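Local structure of KLLA0B12012p (Kluyveromyces lactis, 6Y3P) at residues Met60-Leu63 / Met64-Leu68; Leu366-Asp369 / Val370-Cys374. The protein probably binds ATP through its C-terminal ATP-grasp domain of the tubulin-tyrosine ligase family, and is a direct partner of the mRNA decapping enzyme Dcp2. One frame throughout, in Å; residues are numbered along the deposited sequence.

Both contacts are local ones, each between residues three to five apart in one continuous piece of chain. Contact 1 lies at the surface, on the short helix 60-65 and the turn that leads into strand 69-71. Contact 2 is buried in the long helix 357-375, between helix 21-31 and the strands 215-224 and 391-396. They hold different elements and do not touch: their centres are 22 Å apart and their nearest atoms about 12 Å. In both, a serine hydroxyl bonds back to the carbonyl four residues earlier. Around that shared feature the chemistry differs. Contact 1 adds an amide pair and an Asx turn, whereas contact 2 adds branched apolar side chains.

Contact 1 of 2, residues Met60-Leu63 / Met64-Leu68; sequences MDQL and MSNQL
The side-chain amides of Gln62 and Asn66 lie side by side, their planes 31° apart. Asn66 ND2 donates to Gln62 OE1 at 3.1 Å, tilted a little from the Gln62 carbonyl plane. This acceptor is in the amide plane of Asn66, and the N-H points at it fairly straight (158°). The chain of Gln62 is bent at its second torsion, which brings its end back toward Asn66. ND2 also bonds to Ile45 O, so two carbonyls hold the amide group. At its other end, Asn66 OD1 accepts from Leu68 N at 2.9 Å, from above the carbonyl plane. This is an Asx turn, on the way to strand 69-71. The backbone N of Asn66 bonds to Gln62 O at 3.0 Å.

Ser65 OG donates to Asp61 O at 2.7 Å. Its chi1 of 73° sets the hydroxyl between the backbone N and the carbonyl carbon, within reach of the Asp61 carbonyl. The backbone N of Ser65 bonds to the same carbonyl only weakly. On the exposed side Met64 runs alongside Asp61, with Met64 CE 3.3 Å from Asp61 OD2.

Helix 60-65 is the crossover of the beta-alpha-beta unit between strands 48-52 and 69-71. Leu63 is buried against Tyr69 and Ala71, and its carbonyl accepts from Asn324 ND2.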
ATOM      1  N   MET A  60      12.218  16.654  -8.767  1.00 67.15           N
ATOM      2  CA  MET A  60      10.825  16.770  -9.192  1.00 67.78           C
ATOM      3  C   MET A  60      10.592  17.909 -10.187  1.00 74.10           C
ATOM      4  O   MET A  60       9.716  17.778 -11.048  1.00 75.05           O
ATOM      5  CB  MET A  60       9.865  16.841  -7.987  1.00 69.83           C
ATOM      6  CG  MET A  60       9.913  15.599  -7.081  1.00 72.38           C
ATOM      7  SD  MET A  60       9.386  14.082  -7.910  1.00 76.23           S
ATOM      8  CE  MET A  60      10.616  12.980  -7.373  1.00 72.40           C
ATOM      9  N   ASP A  61      11.399  18.978 -10.124  1.00 71.27           N
ATOM     10  CA  ASP A  61      11.302  20.099 -11.071  1.00 71.83           C
ATOM     11  C   ASP A  61      11.806  19.703 -12.469  1.00 72.21           C
ATOM     12  O   ASP A  61      11.216  20.111 -13.465  1.00 71.74           O
ATOM     13  CB  ASP A  61      12.021  21.360 -10.538  1.00 75.62           C
ATOM     14  CG  ASP A  61      11.403  21.918  -9.261  1.00 94.99           C
ATOM     15  OD1 ASP A  61      12.013  21.750  -8.185  1.00 98.75           O
ATOM     16  OD2 ASP A  61      10.294  22.504  -9.339  1.00 99.14           O
ATOM     17  N   GLN A  62      12.880  18.894 -12.536  1.00 67.11           N
ATOM     18  CA  GLN A  62      13.461  18.389 -13.789  1.00 66.95           C
ATOM     19  C   GLN A  62      12.626  17.244 -14.400  1.00 69.59           C
ATOM     20  O   GLN A  62      12.798  16.911 -15.570  1.00 68.37           O
ATOM     21  CB  GLN A  62      14.915  17.951 -13.566  1.00 68.31           C
ATOM     22  CG  GLN A  62      15.906  19.057 -13.796  1.00 82.19           C
ATOM     23  CD  GLN A  62      16.701  18.834 -15.046  1.00106.11           C
ATOM     24  OE1 GLN A  62      16.202  18.972 -16.163  1.00101.89           O
ATOM     25  NE2 GLN A  62      17.976  18.533 -14.883  1.00104.62           N
ATOM     26  N   LEU A  63      11.736  16.643 -13.597  1.00 65.67           N
ATOM     27  CA  LEU A  63      10.855  15.562 -14.023  1.00 65.50           C
ATOM     28  C   LEU A  63       9.630  16.143 -14.722  1.00 72.70           C
ATOM     29  O   LEU A  63       9.132  15.556 -15.688  1.00 71.35           O
ATOM     30  CB  LEU A  63      10.457  14.702 -12.797  1.00 64.24           C
ATOM     31  CG  LEU A  63       9.530  13.500 -12.995  1.00 67.62           C
ATOM     32  CD1 LEU A  63      10.189  12.397 -13.831  1.00 66.67           C
ATOM     33  CD2 LEU A  63       9.126  12.937 -11.657  1.00 69.94           C
ATOM     34  N   MET A  64       9.134  17.287 -14.223  1.00 72.97           N
ATOM     35  CA  MET A  64       7.960  17.935 -14.805  1.00 74.70           C
ATOM     36  C   MET A  64       8.301  18.919 -15.922  1.00 77.94           C
ATOM     37  O   MET A  64       7.398  19.325 -16.651  1.00 78.42           O
ATOM     38  CB  MET A  64       7.081  18.589 -13.733  1.00 77.86           C
ATOM     39  CG  MET A  64       7.784  19.633 -12.925  1.00 83.65           C
ATOM     40  SD  MET A  64       6.627  20.392 -11.787  1.00 89.46           S
ATOM     41  CE  MET A  64       7.698  20.706 -10.401  1.00 86.35           C
ATOM     42  N   SER A  65       9.587  19.263 -16.080  1.00 73.91           N
ATOM     43  CA  SER A  65      10.048  20.227 -17.084  1.00 75.18           C
ATOM     44  C   SER A  65      10.942  19.639 -18.183  1.00 79.60           C
ATOM     45  O   SER A  65      11.029  20.221 -19.279  1.00 81.07           O
ATOM     46  CB  SER A  65      10.767  21.393 -16.410  1.00 78.75           C
ATOM     47  OG  SER A  65      12.046  21.039 -15.908  1.00 83.93           O
ATOM     48  N   ASN A  66      11.665  18.539 -17.867  1.00 72.38           N
ATOM     49  CA  ASN A  66      12.567  17.906 -18.821  1.00 70.70           C
ATOM     50  C   ASN A  66      12.108  16.509 -19.146  1.00 72.70           C
ATOM     51  O   ASN A  66      12.000  15.649 -18.260  1.00 71.91           O
ATOM     52  CB  ASN A  66      14.023  17.939 -18.345  1.00 65.81           C
ATOM     53  CG  ASN A  66      15.061  17.648 -19.406  1.00 73.76           C
ATOM     54  OD1 ASN A  66      14.779  17.138 -20.494  1.00 67.84           O
ATOM     55  ND2 ASN A  66      16.304  17.958 -19.102  1.00 63.96           N
ATOM     56  N   GLN A  67      11.843  16.282 -20.430  1.00 68.66           N
ATOM     57  CA  GLN A  67      11.378  14.989 -20.899  1.00 67.65           C
ATOM     58  C   GLN A  67      12.499  13.978 -21.065  1.00 68.11           C
ATOM     59  O   GLN A  67      12.230  12.799 -21.291  1.00 66.33           O
ATOM     60  CB  GLN A  67      10.531  15.142 -22.164  1.00 69.97           C
ATOM     61  CG  GLN A  67       9.128  15.691 -21.867  1.00 84.78           C
ATOM     62  CD  GLN A  67       8.448  15.018 -20.688  1.00 96.67           C
ATOM     63  OE1 GLN A  67       8.511  15.497 -19.546  1.00 89.66           O
ATOM     64  NE2 GLN A  67       7.795  13.887 -20.935  1.00 87.79           N
ATOM     65  N   LEU A  68      13.756  14.428 -20.896  1.00 63.05           N
ATOM     66  CA  LEU A  68      14.930  13.567 -20.990  1.00 60.75           C
ATOM     67  C   LEU A  68      15.164  12.841 -19.689  1.00 60.71           C
ATOM     68  O   LEU A  68      15.716  11.749 -19.708  1.00 59.41           O
ATOM     69  CB  LEU A  68      16.174  14.396 -21.362  1.00 61.22           C
ATOM     70  CG  LEU A  68      16.271  14.862 -22.818  1.00 64.56           C
ATOM     71  CD1 LEU A  68      17.520  15.713 -23.047  1.00 64.94           C
ATOM     72  CD2 LEU A  68      16.257  13.689 -23.750  1.00 63.19           C
TER

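Contact 2 of 2, residues Leu366-Asp369 / Val370-Cys374; sequences LFDD and VVSIC
Leu366 and Val370 point the same way from one side of the helix, and this is the tightly packed part of the contact. Leu366 CD1 meets Val370 CG2 at 4.0 Å. The same methyl, Val370 CG2, lies 3.3 Å from Leu366 O. It is placed there by a first torsion that sets CG1 opposite the backbone N (167°) and leaves CG2 beside that N. Val371 repeats the arrangement one residue on, with CG2 3.3 Å from Phe367 O. Leu366 CG also lies over one face of the Phe367 ring, offset toward the rim. The buried Ser372 is firmly held too. Asp368 O accepts from Ser372 N at 2.9 Å and from Ser372 OG at 2.8 Å, the two donors approaching from opposite faces of the carbonyl plane.

Helix 357-375 lies between helix 21-31, where Leu24 and Phe28 touch Phe367 and Val371, and strands 215-224 and 391-396 of one antiparallel sheet, within the tubulin-tyrosine ligase family region of this ATP-grasp domain. Phe352 meets the Phe367 ring edge-to-face, while Tyr220, Thr222 and Phe391 pack on the Leu366 and Val370 side. The backbone bonds of Val370, Val371 and Ser372 are fairly straight. The turn widens to a pi type at 370-374, where Ile373 N meets Asp369 O at a more bent angle (132°).

The partly exposed side has the two carboxylates. That of Asp368 reaches helix 21-31, with a weak hydrogen bond to His31 and a long, weak ion pair to Lys30. Asp369 packs loosely along the helix, its CB 4.3 Å from Ile373 CD1, and also touches Phe391.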
ATOM      1  N   LEU A 366      11.949  -9.214  -9.061  1.00 47.14           N
ATOM      2  CA  LEU A 366      11.135  -8.010  -9.093  1.00 45.67           C
ATOM      3  C   LEU A 366      11.837  -6.924  -9.907  1.00 50.97           C
ATOM      4  O   LEU A 366      11.222  -6.372 -10.828  1.00 51.31           O
ATOM      5  CB  LEU A 366      10.792  -7.511  -7.668  1.00 44.17           C
ATOM      6  CG  LEU A 366      10.344  -6.028  -7.498  1.00 46.99           C
ATOM      7  CD1 LEU A 366       9.022  -5.732  -8.194  1.00 45.14           C
ATOM      8  CD2 LEU A 366      10.277  -5.646  -6.046  1.00 51.25           C
ATOM      9  N   PHE A 367      13.111  -6.619  -9.561  1.00 48.11           N
ATOM     10  CA  PHE A 367      13.897  -5.562 -10.212  1.00 48.40           C
ATOM     11  C   PHE A 367      14.310  -5.955 -11.613  1.00 53.30           C
ATOM     12  O   PHE A 367      14.398  -5.080 -12.454  1.00 54.69           O
ATOM     13  CB  PHE A 367      15.061  -5.078  -9.341  1.00 50.12           C
ATOM     14  CG  PHE A 367      14.514  -4.328  -8.152  1.00 51.49           C
ATOM     15  CD1 PHE A 367      14.038  -3.027  -8.286  1.00 54.48           C
ATOM     16  CD2 PHE A 367      14.372  -4.956  -6.917  1.00 55.05           C
ATOM     17  CE1 PHE A 367      13.467  -2.357  -7.200  1.00 55.46           C
ATOM     18  CE2 PHE A 367      13.783  -4.290  -5.833  1.00 56.88           C
ATOM     19  CZ  PHE A 367      13.364  -2.987  -5.974  1.00 54.60           C
ATOM     20  N   ASP A 368      14.395  -7.259 -11.903  1.00 51.11           N
ATOM     21  CA  ASP A 368      14.634  -7.776 -13.243  1.00 52.31           C
ATOM     22  C   ASP A 368      13.456  -7.391 -14.167  1.00 57.75           C
ATOM     23  O   ASP A 368      13.676  -6.867 -15.252  1.00 57.56           O
ATOM     24  CB  ASP A 368      14.801  -9.300 -13.194  1.00 55.31           C
ATOM     25  CG  ASP A 368      15.485  -9.820 -14.432  1.00 76.12           C
ATOM     26  OD1 ASP A 368      16.726  -9.621 -14.556  1.00 81.67           O
ATOM     27  OD2 ASP A 368      14.772 -10.314 -15.341  1.00 77.88           O
ATOM     28  N   ASP A 369      12.206  -7.589 -13.688  1.00 55.18           N
ATOM     29  CA  ASP A 369      10.976  -7.280 -14.407  1.00 54.79           C
ATOM     30  C   ASP A 369      10.774  -5.803 -14.596  1.00 59.15           C
ATOM     31  O   ASP A 369      10.379  -5.389 -15.685  1.00 59.06           O
ATOM     32  CB  ASP A 369       9.772  -7.894 -13.694  1.00 56.82           C
ATOM     33  CG  ASP A 369       9.766  -9.419 -13.656  1.00 71.38           C
ATOM     34  OD1 ASP A 369      10.400 -10.042 -14.543  1.00 73.82           O
ATOM     35  OD2 ASP A 369       9.115  -9.992 -12.742  1.00 76.57           O
ATOM     36  N   VAL A 370      11.070  -4.998 -13.550  1.00 54.67           N
ATOM     37  CA  VAL A 370      10.920  -3.545 -13.573  1.00 53.25           C
ATOM     38  C   VAL A 370      11.828  -2.960 -14.645  1.00 55.97           C
ATOM     39  O   VAL A 370      11.366  -2.202 -15.491  1.00 55.47           O
ATOM     40  CB  VAL A 370      11.155  -2.907 -12.169  1.00 56.83           C
ATOM     41  CG1 VAL A 370      11.304  -1.388 -12.261  1.00 56.31           C
ATOM     42  CG2 VAL A 370      10.026  -3.276 -11.209  1.00 55.88           C
ATOM     43  N   VAL A 371      13.096  -3.370 -14.647  1.00 51.80           N
ATOM     44  CA  VAL A 371      14.078  -2.908 -15.623  1.00 51.74           C
ATOM     45  C   VAL A 371      13.772  -3.426 -17.049  1.00 56.92           C
ATOM     46  O   VAL A 371      13.742  -2.621 -17.975  1.00 58.78           O
ATOM     47  CB  VAL A 371      15.518  -3.218 -15.148  1.00 55.22           C
ATOM     48  CG1 VAL A 371      16.548  -2.906 -16.225  1.00 55.39           C
ATOM     49  CG2 VAL A 371      15.838  -2.461 -13.854  1.00 54.46           C
ATOM     50  N   SER A 372      13.492  -4.733 -17.215  1.00 52.82           N
ATOM     51  CA  SER A 372      13.237  -5.324 -18.532  1.00 53.47           C
ATOM     52  C   SER A 372      11.912  -4.925 -19.201  1.00 56.55           C
ATOM     53  O   SER A 372      11.801  -5.065 -20.429  1.00 55.34           O
ATOM     54  CB  SER A 372      13.336  -6.846 -18.463  1.00 56.95           C
ATOM     55  OG  SER A 372      12.340  -7.407 -17.620  1.00 60.32           O
ATOM     56  N   ILE A 373      10.900  -4.469 -18.405  1.00 51.71           N
ATOM     57  CA  ILE A 373       9.558  -4.150 -18.927  1.00 50.02           C
ATOM     58  C   ILE A 373       9.231  -2.651 -18.886  1.00 52.67           C
ATOM     59  O   ILE A 373       8.611  -2.128 -19.818  1.00 52.39           O
ATOM     60  CB  ILE A 373       8.485  -5.028 -18.192  1.00 52.05           C
ATOM     61  CG1 ILE A 373       8.715  -6.526 -18.517  1.00 52.25           C
ATOM     62  CG2 ILE A 373       7.022  -4.588 -18.514  1.00 51.93           C
ATOM     63  CD1 ILE A 373       8.077  -7.505 -17.591  1.00 63.80           C
ATOM     64  N   CYS A 374       9.617  -1.976 -17.807  1.00 48.79           N
ATOM     65  CA  CYS A 374       9.313  -0.555 -17.615  1.00 48.01           C
ATOM     66  C   CYS A 374      10.461   0.385 -18.019  1.00 52.64           C
ATOM     67  O   CYS A 374      10.210   1.431 -18.634  1.00 51.75           O
ATOM     68  CB  CYS A 374       8.866  -0.305 -16.175  1.00 47.29           C
ATOM     69  SG  CYS A 374       7.530  -1.396 -15.600  1.00 50.02           S
TER